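Local coordinates for teichoic acid biosynthesis protein F (PDB 3L7I), which is a teichoic acid biosynthesis protein whose modelled part, with two parallel sheets, belongs to the GT-B glycosyltransferase clan, at residues Val350-Val356 with Ser416-Val422; Tyr375-Tyr380 with Gly711-His715; Ala425-Leu431 with Phe472-Arg478. One frame throughout, in Å; residues are numbered along the deposited sequence.

Contact 1 (Val350-Val356 with Ser416-Val422); sequences VKPKTIV and SEASHWV
V356 lies beside W421, and I355 beside H420, in two adjacent parallel strands. These strands, 354-358 and 418-423, sit in the middle of the seven-stranded, Rossmann-like sheet. The axes of 354-356 and 420-422 are 5.0 Å apart and 24° from parallel. V356 N donates to H420 O at 3.0 Å, and V356 O accepts from V422 N at 2.8 Å.

Neighbouring residues point to different faces. I355 and H420 run side by side on one face, with I355 CG2 4.1 Å from H420 CB. The imidazole then turns away from I355. Its ND1 donates to S419 OG, which lies close to the ring plane, and its NE2 bonds D717. The V356 side chain points to the other face. V356 CG2 rests against A418 CB and meets the indole of W421 obliquely at CD1, 3.7 Å away. T354 points toward the second strand. With chi1 at -73°, CG2 is the branch anti to the backbone N, and it faces A418 CB at 3.7 Å.

The chain turns a corner at P352-K353, before strand 354-358, and again at S419, where strand 418-423 is broken. S419 N bonds T354 O there at 3.1 Å. Further out, K351 and E417 extend alongside each other in the same direction. E417 OE1 is salt-bridged to both R384 and K351. K351 NZ reaches E417 OE1 at 3.0 Å, from above the carboxylate plane.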
loop_
_atom_site.group_PDB
_atom_site.type_symbol
_atom_site.label_atom_id
_atom_site.label_comp_id
_atom_site.label_asym_id
_atom_site.label_seq_id
_atom_site.Cartn_x
_atom_site.Cartn_y
_atom_site.Cartn_z
ATOM N N VAL A 350 23.465 -13.349 16.897
ATOM C CA VAL A 350 24.357 -13.158 18.033
ATOM C C VAL A 350 25.643 -13.974 17.939
ATOM O O VAL A 350 25.619 -15.196 18.015
ATOM C CB VAL A 350 23.645 -13.496 19.363
ATOM C CG1 VAL A 350 24.647 -13.583 20.488
ATOM C CG2 VAL A 350 22.577 -12.471 19.678
ATOM N N LYS A 351 26.763 -13.292 17.771
ATOM C CA LYS A 351 28.059 -13.933 17.870
ATOM C C LYS A 351 28.542 -13.855 19.321
ATOM O O LYS A 351 28.847 -12.766 19.799
ATOM C CB LYS A 351 29.048 -13.200 16.972
ATOM C CG LYS A 351 28.641 -13.093 15.509
ATOM C CD LYS A 351 29.495 -12.046 14.817
ATOM C CE LYS A 351 29.760 -12.366 13.361
ATOM N NZ LYS A 351 30.547 -11.246 12.747
ATOM N N PRO A 352 28.619 -15.002 20.029
ATOM C CA PRO A 352 29.023 -14.981 21.444
ATOM C C PRO A 352 30.292 -14.178 21.767
ATOM O O PRO A 352 30.356 -13.653 22.861
ATOM C CB PRO A 352 29.209 -16.463 21.776
ATOM C CG PRO A 352 28.241 -17.151 20.886
ATOM C CD PRO A 352 28.230 -16.358 19.595
ATOM N N LYS A 353 31.267 -14.054 20.872
ATOM C CA LYS A 353 32.471 -13.316 21.259
ATOM C C LYS A 353 32.516 -11.826 20.885
ATOM O O LYS A 353 33.592 -11.224 20.870
ATOM C CB LYS A 353 33.740 -14.035 20.820
ATOM C CG LYS A 353 33.748 -14.501 19.392
ATOM C CD LYS A 353 35.105 -15.141 19.049
ATOM C CE LYS A 353 35.428 -16.329 19.942
ATOM N NZ LYS A 353 36.688 -17.004 19.501
ATOM N N THR A 354 31.351 -11.235 20.624
ATOM C CA THR A 354 31.244 -9.804 20.331
ATOM C C THR A 354 30.713 -9.045 21.550
ATOM O O THR A 354 29.703 -9.432 22.131
ATOM C CB THR A 354 30.298 -9.513 19.107
ATOM O OG1 THR A 354 30.932 -9.889 17.875
ATOM C CG2 THR A 354 29.934 -8.033 19.033
ATOM N N ILE A 355 31.374 -7.951 21.911
ATOM C CA ILE A 355 30.931 -7.109 23.021
ATOM C C ILE A 355 30.853 -5.618 22.609
ATOM O O ILE A 355 31.787 -5.101 21.993
ATOM C CB ILE A 355 31.904 -7.285 24.202
ATOM C CG1 ILE A 355 32.149 -8.771 24.449
ATOM C CG2 ILE A 355 31.412 -6.580 25.478
ATOM C CD1 ILE A 355 33.393 -9.024 25.273
ATOM N N VAL A 356 29.746 -4.939 22.920
ATOM C CA VAL A 356 29.649 -3.482 22.689
ATOM C C VAL A 356 29.811 -2.659 23.948
ATOM O O VAL A 356 29.295 -3.027 25.000
ATOM C CB VAL A 356 28.296 -3.026 22.086
ATOM C CG1 VAL A 356 28.495 -2.211 20.829
ATOM C CG2 VAL A 356 27.338 -4.190 21.872
ATOM N N SER A 416 22.847 -5.906 17.273
ATOM C CA SER A 416 22.232 -7.172 16.960
ATOM C C SER A 416 23.201 -8.330 17.211
ATOM O O SER A 416 22.808 -9.388 17.716
ATOM C CB SER A 416 21.805 -7.185 15.504
ATOM O OG SER A 416 21.200 -8.431 15.176
ATOM N N GLU A 417 24.466 -8.133 16.855
ATOM C CA GLU A 417 25.423 -9.233 16.881
ATOM C C GLU A 417 25.985 -9.521 18.257
ATOM O O GLU A 417 26.478 -10.611 18.500
ATOM C CB GLU A 417 26.574 -8.991 15.903
ATOM C CG GLU A 417 26.209 -9.214 14.438
ATOM C CD GLU A 417 27.405 -9.062 13.503
ATOM O OE1 GLU A 417 28.541 -9.378 13.931
ATOM O OE2 GLU A 417 27.202 -8.624 12.345
ATOM N N ALA A 418 25.910 -8.558 19.167
ATOM C CA ALA A 418 26.623 -8.702 20.440
ATOM C C ALA A 418 25.963 -9.655 21.439
ATOM O O ALA A 418 24.743 -9.697 21.580
ATOM C CB ALA A 418 26.865 -7.348 21.073
ATOM N N SER A 419 26.795 -10.413 22.141
ATOM C CA SER A 419 26.301 -11.279 23.198
ATOM C C SER A 419 26.219 -10.481 24.487
ATOM O O SER A 419 25.482 -10.850 25.405
ATOM C CB SER A 419 27.243 -12.459 23.400
ATOM O OG SER A 419 28.466 -11.992 23.933
ATOM N N HIS A 420 26.981 -9.387 24.538
ATOM C CA HIS A 420 27.018 -8.517 25.707
ATOM C C HIS A 420 27.026 -7.020 25.403
ATOM O O HIS A 420 27.880 -6.537 24.634
ATOM C CB HIS A 420 28.227 -8.853 26.564
ATOM C CG HIS A 420 28.061 -10.109 27.345
ATOM N ND1 HIS A 420 28.254 -11.355 26.793
ATOM C CD2 HIS A 420 27.695 -10.314 28.632
ATOM C CE1 HIS A 420 28.029 -12.279 27.712
ATOM N NE2 HIS A 420 27.690 -11.672 28.837
ATOM N N TRP A 421 26.071 -6.304 26.019
ATOM C CA TRP A 421 26.063 -4.830 26.071
ATOM C C TRP A 421 26.643 -4.289 27.393
ATOM O O TRP A 421 26.208 -4.656 28.497
ATOM C CB TRP A 421 24.648 -4.254 25.917
ATOM C CG TRP A 421 23.881 -4.663 24.735
ATOM C CD1 TRP A 421 24.316 -5.414 23.691
ATOM C CD2 TRP A 421 22.527 -4.327 24.454
ATOM N NE1 TRP A 421 23.303 -5.590 22.781
ATOM C CE2 TRP A 421 22.195 -4.926 23.229
ATOM C CE3 TRP A 421 21.553 -3.594 25.134
ATOM C CZ2 TRP A 421 20.937 -4.808 22.663
ATOM C CZ3 TRP A 421 20.303 -3.474 24.576
ATOM C CH2 TRP A 421 20.005 -4.073 23.350
ATOM N N VAL A 422 27.622 -3.403 27.273
ATOM C CA VAL A 422 28.206 -2.749 28.429
ATOM C C VAL A 422 27.989 -1.258 28.330
ATOM O O VAL A 422 28.417 -0.612 27.352
ATOM C CB VAL A 422 29.680 -2.991 28.471
ATOM C CG1 VAL A 422 30.294 -2.075 29.459
ATOM C CG2 VAL A 422 29.935 -4.434 28.842
#

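Contact 2 (Tyr375-Tyr380 with Gly711-His715); sequences YMQKYY and GDLIH
The Y380 ring lies on the H715 ring in an offset stack. The centroids are 4.1 Å apart and the planes 14° from parallel. H715 CB sits over the same phenol, 3.8 Å from its centroid, in a CH-pi contact. H715 has its CG anti to the backbone N (chi1 172°), which carries the imidazole out toward Y380. H715 ND1 is hydrogen-bonded to Y383 OH, which should limit the imidazole's rotation.

Two hydrogen bonds converge on one carboxylate oxygen. Y375 OH donates to D712 OD1 at 2.7 Å from the syn side, tilted out of the carboxylate plane. Y380 OH donates to it at 3.0 Å, well above the carboxylate plane. The two hydroxyls come from opposite faces of that plane. Both bonds tie the tyrosines to the helix of D712.

In the apolar contacts, M376 CG lies 3.6 Å from G711 CA. M376 CE meets I714 CG2 at 3.8 Å.

Segments 375-379 and 711-715 are inclined at 58°. Helix 706-721 packs here on the first Rossmann-like domain, as the C-terminal helix does in GT-B folds. M376 and I714 both pack on I355 of strand 354-358. M376 also touches Y385 of strand 384-389, and I714 touches I440 of strand 438-441.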
loop_
_atom_site.group_PDB
_atom_site.type_symbol
_atom_site.label_atom_id
_atom_site.label_comp_id
_atom_site.label_asym_id
_atom_site.label_seq_id
_atom_site.Cartn_x
_atom_site.Cartn_y
_atom_site.Cartn_z
ATOM N N TYR A 375 40.512 -3.607 30.950
ATOM C CA TYR A 375 40.857 -4.814 31.671
ATOM C C TYR A 375 40.728 -5.985 30.738
ATOM O O TYR A 375 41.578 -6.860 30.717
ATOM C CB TYR A 375 39.953 -5.031 32.877
ATOM C CG TYR A 375 40.099 -6.419 33.467
ATOM C CD1 TYR A 375 41.016 -6.674 34.488
ATOM C CD2 TYR A 375 39.337 -7.476 32.986
ATOM C CE1 TYR A 375 41.158 -7.943 35.021
ATOM C CE2 TYR A 375 39.466 -8.740 33.508
ATOM C CZ TYR A 375 40.377 -8.971 34.523
ATOM O OH TYR A 375 40.489 -10.242 35.028
ATOM N N MET A 376 39.660 -6.014 29.959
ATOM C CA MET A 376 39.460 -7.137 29.049
ATOM C C MET A 376 40.486 -7.183 27.914
ATOM O O MET A 376 40.891 -8.253 27.491
ATOM C CB MET A 376 38.030 -7.160 28.516
ATOM C CG MET A 376 37.051 -7.558 29.579
ATOM S SD MET A 376 35.419 -7.831 28.923
ATOM C CE MET A 376 35.570 -9.454 28.163
ATOM N N GLN A 377 40.903 -6.023 27.428
ATOM C CA GLN A 377 41.980 -5.953 26.460
ATOM C C GLN A 377 43.237 -6.704 26.939
ATOM O O GLN A 377 43.871 -7.440 26.177
ATOM C CB GLN A 377 42.324 -4.495 26.186
ATOM C CG GLN A 377 41.403 -3.852 25.188
ATOM C CD GLN A 377 41.534 -4.476 23.820
ATOM O OE1 GLN A 377 42.545 -4.280 23.134
ATOM N NE2 GLN A 377 40.514 -5.229 23.405
ATOM N N LYS A 378 43.601 -6.513 28.202
ATOM C CA LYS A 378 44.794 -7.148 28.746
ATOM C C LYS A 378 44.651 -8.679 28.844
ATOM O O LYS A 378 45.564 -9.415 28.466
ATOM C CB LYS A 378 45.123 -6.541 30.111
ATOM C CG LYS A 378 46.454 -6.963 30.717
ATOM C CD LYS A 378 46.719 -6.188 32.012
ATOM C CE LYS A 378 47.949 -6.699 32.767
ATOM N NZ LYS A 378 48.183 -5.918 34.016
ATOM N N TYR A 379 43.503 -9.157 29.324
ATOM C CA TYR A 379 43.339 -10.573 29.669
ATOM C C TYR A 379 42.521 -11.399 28.686
ATOM O O TYR A 379 42.494 -12.626 28.784
ATOM C CB TYR A 379 42.729 -10.700 31.066
ATOM C CG TYR A 379 43.635 -10.166 32.137
ATOM C CD1 TYR A 379 44.380 -11.025 32.929
ATOM C CD2 TYR A 379 43.763 -8.800 32.343
ATOM C CE1 TYR A 379 45.219 -10.543 33.902
ATOM C CE2 TYR A 379 44.608 -8.307 33.317
ATOM C CZ TYR A 379 45.339 -9.186 34.090
ATOM O OH TYR A 379 46.182 -8.702 35.057
ATOM N N TYR A 380 41.845 -10.734 27.754
ATOM C CA TYR A 380 40.997 -11.424 26.785
ATOM C C TYR A 380 41.044 -10.742 25.421
ATOM O O TYR A 380 40.004 -10.333 24.893
ATOM C CB TYR A 380 39.552 -11.500 27.282
ATOM C CG TYR A 380 39.416 -12.130 28.638
ATOM C CD1 TYR A 380 39.745 -13.459 28.839
ATOM C CD2 TYR A 380 38.968 -11.391 29.722
ATOM C CE1 TYR A 380 39.628 -14.039 30.078
ATOM C CE2 TYR A 380 38.845 -11.957 30.966
ATOM C CZ TYR A 380 39.176 -13.283 31.137
ATOM O OH TYR A 380 39.052 -13.850 32.380
ATOM N N GLY A 711 34.786 -7.897 33.775
ATOM C CA GLY A 711 35.503 -8.575 32.713
ATOM C C GLY A 711 35.483 -10.100 32.834
ATOM O O GLY A 711 35.340 -10.810 31.836
ATOM N N ASP A 712 35.644 -10.616 34.050
ATOM C CA ASP A 712 35.642 -12.064 34.248
ATOM C C ASP A 712 34.219 -12.597 34.139
ATOM O O ASP A 712 34.007 -13.739 33.722
ATOM C CB ASP A 712 36.249 -12.459 35.606
ATOM C CG ASP A 712 37.765 -12.223 35.680
ATOM O OD1 ASP A 712 38.385 -11.925 34.630
ATOM O OD2 ASP A 712 38.332 -12.332 36.797
ATOM N N LEU A 713 33.234 -11.778 34.520
ATOM C CA LEU A 713 31.839 -12.218 34.433
ATOM C C LEU A 713 31.487 -12.451 32.979
ATOM O O LEU A 713 30.854 -13.451 32.650
ATOM C CB LEU A 713 30.867 -11.208 35.040
ATOM C CG LEU A 713 29.403 -11.626 34.910
ATOM C CD1 LEU A 713 29.086 -12.703 35.904
ATOM C CD2 LEU A 713 28.504 -10.452 35.125
ATOM N N ILE A 714 31.909 -11.515 32.125
ATOM C CA ILE A 714 31.657 -11.603 30.684
ATOM C C ILE A 714 32.379 -12.807 30.113
ATOM O O ILE A 714 31.802 -13.583 29.346
ATOM C CB ILE A 714 32.060 -10.312 29.910
ATOM C CG1 ILE A 714 31.165 -9.151 30.331
ATOM C CG2 ILE A 714 31.909 -10.510 28.419
ATOM C CD1 ILE A 714 31.571 -7.855 29.733
ATOM N N HIS A 715 33.636 -12.976 30.506
ATOM C CA HIS A 715 34.410 -14.117 30.044
ATOM C C HIS A 715 33.739 -15.443 30.400
ATOM O O HIS A 715 33.722 -16.355 29.588
ATOM C CB HIS A 715 35.841 -14.068 30.586
ATOM C CG HIS A 715 36.633 -15.306 30.302
ATOM N ND1 HIS A 715 37.210 -15.555 29.074
ATOM C CD2 HIS A 715 36.939 -16.369 31.084
ATOM C CE1 HIS A 715 37.840 -16.715 29.116
ATOM N NE2 HIS A 715 37.689 -17.230 30.323
#

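Contact 3 (Ala425-Leu431 with Phe472-Arg478)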
loop_
_atom_site.group_PDB
_atom_site.type_symbol
_atom_site.label_atom_id
_atom_site.label_comp_id
_atom_site.label_asym_id
_atom_site.label_seq_id
_atom_site.Cartn_x
_atom_site.Cartn_y
_atom_site.Cartn_z
ATOM N N ALA A 425 24.737 4.218 31.028
ATOM C CA ALA A 425 23.591 5.110 30.914
ATOM C C ALA A 425 22.522 4.387 30.151
ATOM O O ALA A 425 22.777 3.326 29.590
ATOM C CB ALA A 425 23.970 6.385 30.221
ATOM N N ARG A 426 21.323 4.945 30.138
ATOM C CA ARG A 426 20.204 4.289 29.476
ATOM C C ARG A 426 20.536 4.123 28.019
ATOM O O ARG A 426 21.053 5.055 27.425
ATOM C CB ARG A 426 18.941 5.128 29.620
ATOM C CG ARG A 426 18.473 5.201 31.029
ATOM C CD ARG A 426 17.484 6.297 31.165
ATOM N NE ARG A 426 16.313 5.958 30.399
ATOM C CZ ARG A 426 15.278 6.760 30.247
ATOM N NH1 ARG A 426 15.308 7.948 30.825
ATOM N NH2 ARG A 426 14.233 6.360 29.516
ATOM N N THR A 427 20.274 2.948 27.445
ATOM C CA THR A 427 20.429 2.811 26.000
ATOM C C THR A 427 19.047 2.767 25.361
ATOM O O THR A 427 18.106 2.286 25.976
ATOM C CB THR A 427 21.363 1.616 25.549
ATOM O OG1 THR A 427 20.657 0.386 25.619
ATOM C CG2 THR A 427 22.650 1.518 26.381
ATOM N N PRO A 428 18.926 3.302 24.135
ATOM C CA PRO A 428 17.636 3.539 23.459
ATOM C C PRO A 428 16.703 2.324 23.428
ATOM O O PRO A 428 17.155 1.184 23.333
ATOM C CB PRO A 428 18.037 3.932 22.032
ATOM C CG PRO A 428 19.442 4.394 22.126
ATOM C CD PRO A 428 20.079 3.666 23.290
ATOM N N LEU A 429 15.399 2.575 23.496
ATOM C CA LEU A 429 14.424 1.493 23.438
ATOM C C LEU A 429 14.230 0.875 22.032
ATOM O O LEU A 429 13.795 -0.271 21.917
ATOM C CB LEU A 429 13.100 1.952 24.020
ATOM C CG LEU A 429 13.169 2.152 25.522
ATOM C CD1 LEU A 429 11.840 2.663 26.032
ATOM C CD2 LEU A 429 13.547 0.854 26.219
ATOM N N TYR A 430 14.550 1.601 20.964
ATOM C CA TYR A 430 14.452 0.988 19.647
ATOM C C TYR A 430 15.520 -0.099 19.443
ATOM O O TYR A 430 15.426 -0.877 18.508
ATOM C CB TYR A 430 14.463 2.021 18.503
ATOM C CG TYR A 430 15.584 3.031 18.595
ATOM C CD1 TYR A 430 16.870 2.709 18.167
ATOM C CD2 TYR A 430 15.357 4.307 19.117
ATOM C CE1 TYR A 430 17.894 3.634 18.248
ATOM C CE2 TYR A 430 16.370 5.236 19.206
ATOM C CZ TYR A 430 17.644 4.897 18.779
ATOM O OH TYR A 430 18.674 5.818 18.880
ATOM N N LEU A 431 16.532 -0.161 20.301
ATOM C CA LEU A 431 17.452 -1.302 20.269
ATOM C C LEU A 431 16.795 -2.519 20.919
ATOM O O LEU A 431 16.036 -2.379 21.881
ATOM C CB LEU A 431 18.785 -0.959 20.929
ATOM C CG LEU A 431 19.666 -0.128 20.002
ATOM C CD1 LEU A 431 21.026 0.208 20.593
ATOM C CD2 LEU A 431 19.830 -0.888 18.706
ATOM N N PHE A 472 11.167 4.667 31.542
ATOM C CA PHE A 472 12.356 4.395 32.312
ATOM C C PHE A 472 12.220 2.966 32.806
ATOM O O PHE A 472 13.194 2.217 32.901
ATOM C CB PHE A 472 12.455 5.362 33.486
ATOM C CG PHE A 472 13.858 5.662 33.907
ATOM C CD1 PHE A 472 14.733 4.641 34.232
ATOM C CD2 PHE A 472 14.301 6.964 33.992
ATOM C CE1 PHE A 472 16.021 4.916 34.615
ATOM C CE2 PHE A 472 15.593 7.243 34.383
ATOM C CZ PHE A 472 16.445 6.222 34.698
ATOM N N ASN A 473 10.997 2.576 33.108
ATOM C CA ASN A 473 10.756 1.261 33.645
ATOM C C ASN A 473 11.053 0.232 32.581
ATOM O O ASN A 473 11.576 -0.835 32.884
ATOM C CB ASN A 473 9.305 1.146 34.144
ATOM C CG ASN A 473 9.024 -0.186 34.810
ATOM O OD1 ASN A 473 9.930 -1.011 34.980
ATOM N ND2 ASN A 473 7.769 -0.410 35.183
ATOM N N ARG A 474 10.720 0.565 31.335
ATOM C CA ARG A 474 10.987 -0.296 30.192
ATOM C C ARG A 474 12.488 -0.582 30.047
ATOM O O ARG A 474 12.890 -1.720 29.776
ATOM C CB ARG A 474 10.469 0.348 28.904
ATOM C CG ARG A 474 9.044 0.007 28.528
ATOM C CD ARG A 474 8.544 0.813 27.302
ATOM N NE ARG A 474 7.101 1.088 27.395
ATOM C CZ ARG A 474 6.244 1.073 26.367
ATOM N NH1 ARG A 474 6.680 0.785 25.139
ATOM N NH2 ARG A 474 4.946 1.330 26.558
ATOM N N GLU A 475 13.310 0.457 30.215
ATOM C CA GLU A 475 14.751 0.341 30.045
ATOM C C GLU A 475 15.371 -0.491 31.152
ATOM O O GLU A 475 16.182 -1.376 30.872
ATOM C CB GLU A 475 15.406 1.721 29.985
ATOM C CG GLU A 475 16.925 1.774 30.278
ATOM C CD GLU A 475 17.786 1.017 29.262
ATOM O OE1 GLU A 475 17.192 0.359 28.371
ATOM O OE2 GLU A 475 19.040 1.065 29.361
ATOM N N THR A 476 14.997 -0.234 32.402
ATOM C CA THR A 476 15.658 -0.971 33.471
ATOM C C THR A 476 15.240 -2.441 33.437
ATOM O O THR A 476 16.006 -3.323 33.844
ATOM C CB THR A 476 15.408 -0.387 34.861
ATOM O OG1 THR A 476 14.085 -0.728 35.293
ATOM C CG2 THR A 476 15.590 1.105 34.843
ATOM N N SER A 477 14.039 -2.711 32.940
ATOM C CA SER A 477 13.597 -4.092 32.884
ATOM C C SER A 477 14.519 -4.935 32.002
ATOM O O SER A 477 14.496 -6.156 32.074
ATOM C CB SER A 477 12.152 -4.197 32.384
ATOM O OG SER A 477 12.086 -4.282 30.956
ATOM N N ARG A 478 15.310 -4.286 31.163
ATOM C CA ARG A 478 16.178 -4.993 30.233
ATOM C C ARG A 478 17.596 -5.197 30.802
ATOM O O ARG A 478 18.395 -5.945 30.238
ATOM C CB ARG A 478 16.277 -4.232 28.899
ATOM C CG ARG A 478 14.961 -3.775 28.301
ATOM C CD ARG A 478 15.157 -3.185 26.920
ATOM N NE ARG A 478 16.033 -2.012 26.919
ATOM C CZ ARG A 478 16.542 -1.472 25.813
ATOM N NH1 ARG A 478 17.338 -0.414 25.880
ATOM N NH2 ARG A 478 16.256 -2.010 24.629
#
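R426 lays its guanidinium over the F472 ring, giving a cation-pi stack with R426 CZ 4.1 Å from the ring centroid. The planes are 27° apart. R426 CD covers the same ring in a CH-pi contact. The bend at chi3 (66°) lets both parts of the arginine meet one phenyl.

The polar contacts come from E475 and R478. T427 N donates to E475 OE2 at 3.0 Å, from far out of the carboxylate plane. That oxygen is also bonded by Y439 OH and W479 NE1. The other oxygen, E475 OE1, forms a salt bridge with R478 NH1 at 2.6 Å, in the guanidinium plane. This pairing should fix the rotation of the arginine head. R478 NH1 also donates to P428 O at 3.0 Å, from above the carbonyl plane. R478 NH2 makes a weak bond to L431 O.

L429 supplies the packing. Its CD2 sits over the centre of the R478 guanidinium, 3.8 Å from CZ, and its CD1 meets R474 CB.

R478 bonds the first residue of the type I beta turn P428-L431 and, weakly, the last. The turn lies between strands 418-423 and 438-441, against the C-terminal part of helix 465-476, in the Rossmann-like domain of a GT-B fold.

How the contacts relate
All three contacts belong to the domain built on the seven-stranded parallel sheet. Contact 1 joins two neighbouring strands of that sheet. Its centre is about 14 Å from that of contact 2, and I355 CD1 meets M376 CE at 3.6 Å. Helices 367-379 and 706-721 pack there on one face. Contact 3, its centre about 17 Å from that of contact 1, adjoins it through W421, which touches T427 and L431. The centres of contacts 2 and 3 are about 25 Å apart, and they do not touch. Along the chain, contact 1 closes before contact 3 opens. Contact 2 encloses contact 3 and interleaves with contact 1, bringing residues near both ends of the modelled chain into one domain.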